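Local atomic coordinates of protein LST4 (Kluyveromyces lactis, PDB entry 4ZY8), a protein that is probably involved in amino acid uptake and in protein trafficking from the Golgi to the plasma membrane, here represented by its longin domain. Residues A[105-108]-A[109-112]. Numbering follows the deposited sequence.
Sequences DVLP and VLTE
Thr111 folds its hydroxyl back onto the preceding turn of the short helix 107-112, where OG1 lies 2.9 Å from Leu107 O and 3.1 Å from Pro108 O. With chi1 at 53°, OG1 sits between the threonine's own backbone N and carbonyl carbon, which brings it near both oxygens; its single proton can go to either. Its methyl stays beside the first of them: CG2 also lies close to Leu107 O and packs 3.8 Å from Leu107 CD1, the two side chains crossing at a slant. The tight part of the contact is the backbone. Leu110 N reaches Val106 O at 2.8 Å in an almost straight bond (176°), while Thr111 N to Leu107 O and Glu112 N to Pro108 O continue the alpha-helical i to i+4 pattern, both more bent. The apolar side is looser, Val106 CG1 standing 4.4 Å from Leu110 CB and Leu107 CD1 equally far from Leu110 CD2. Pro108, Thr111 and Glu112 form the solvent side; the glutamate lays CG against Pro108 O at 3.2 Å. Leu110, the buried residue here, turns inward onto Val80 and Phe82 of strand 79-87 and Ile71 of strand 68-74, and with Val106 it touches Leu167, resting this turn, which links strand 95-103 to helix 114-134, on the longin sheet.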
loop_
_atom_site.group_PDB
_atom_site.type_symbol
_atom_site.label_atom_id
_atom_site.label_comp_id
_atom_site.label_asym_id
_atom_site.label_seq_id
_atom_site.Cartn_x
_atom_site.Cartn_y
_atom_site.Cartn_z
ATOM N N ASP A 105 -10.847 -12.603 6.880
ATOM C CA ASP A 105 -10.491 -13.609 7.854
ATOM C C ASP A 105 -9.006 -13.837 8.023
ATOM O O ASP A 105 -8.599 -14.683 8.772
ATOM C CB ASP A 105 -11.221 -14.916 7.613
ATOM C CG ASP A 105 -10.987 -15.470 6.276
ATOM O OD1 ASP A 105 -10.049 -15.050 5.610
ATOM O OD2 ASP A 105 -11.750 -16.353 5.884
ATOM N N VAL A 106 -8.222 -13.055 7.310
ATOM C CA VAL A 106 -6.788 -12.950 7.513
ATOM C C VAL A 106 -6.440 -11.985 8.664
ATOM O O VAL A 106 -5.305 -11.982 9.169
ATOM C CB VAL A 106 -6.106 -12.496 6.175
ATOM C CG1 VAL A 106 -4.607 -12.308 6.318
ATOM C CG2 VAL A 106 -6.385 -13.506 5.069
ATOM N N LEU A 107 -7.414 -11.176 9.086
ATOM C CA LEU A 107 -7.158 -10.135 10.096
ATOM C C LEU A 107 -6.472 -10.659 11.367
ATOM O O LEU A 107 -5.566 -10.004 11.876
ATOM C CB LEU A 107 -8.458 -9.373 10.457
ATOM C CG LEU A 107 -8.242 -8.161 11.392
ATOM C CD1 LEU A 107 -7.306 -7.085 10.806
ATOM C CD2 LEU A 107 -9.561 -7.517 11.863
ATOM N N PRO A 108 -6.885 -11.838 11.893
ATOM C CA PRO A 108 -6.143 -12.323 13.073
ATOM C C PRO A 108 -4.636 -12.565 12.830
ATOM O O PRO A 108 -3.803 -12.238 13.674
ATOM C CB PRO A 108 -6.830 -13.661 13.395
ATOM C CG PRO A 108 -8.170 -13.568 12.791
ATOM C CD PRO A 108 -8.029 -12.716 11.570
ATOM N N VAL A 109 -4.293 -13.134 11.683
ATOM C CA VAL A 109 -2.890 -13.405 11.361
ATOM C C VAL A 109 -2.140 -12.107 11.035
ATOM O O VAL A 109 -1.006 -11.888 11.466
ATOM C CB VAL A 109 -2.783 -14.383 10.178
ATOM C CG1 VAL A 109 -1.329 -14.662 9.858
ATOM C CG2 VAL A 109 -3.496 -15.692 10.522
ATOM N N LEU A 110 -2.803 -11.247 10.274
ATOM C CA LEU A 110 -2.264 -9.953 9.938
ATOM C C LEU A 110 -1.898 -9.194 11.210
ATOM O O LEU A 110 -0.843 -8.585 11.274
ATOM C CB LEU A 110 -3.262 -9.160 9.089
ATOM C CG LEU A 110 -2.808 -7.762 8.693
ATOM C CD1 LEU A 110 -1.564 -7.831 7.800
ATOM C CD2 LEU A 110 -3.931 -6.985 8.012
ATOM N N THR A 111 -2.753 -9.251 12.230
ATOM C CA THR A 111 -2.472 -8.505 13.446
ATOM C C THR A 111 -1.436 -9.259 14.292
ATOM O O THR A 111 -0.544 -8.637 14.870
ATOM C CB THR A 111 -3.782 -8.188 14.257
ATOM O OG1 THR A 111 -4.529 -9.377 14.508
ATOM C CG2 THR A 111 -4.672 -7.237 13.474
ATOM N N GLU A 112 -1.471 -10.591 14.277
ATOM C CA GLU A 112 -0.457 -11.378 14.993
ATOM C C GLU A 112 0.948 -11.179 14.428
ATOM O O GLU A 112 1.924 -11.126 15.170
ATOM C CB GLU A 112 -0.790 -12.873 14.936
ATOM C CG GLU A 112 -1.824 -13.328 15.943
ATOM C CD GLU A 112 -2.373 -14.701 15.609
ATOM O OE1 GLU A 112 -1.945 -15.272 14.572
ATOM O OE2 GLU A 112 -3.241 -15.197 16.369
#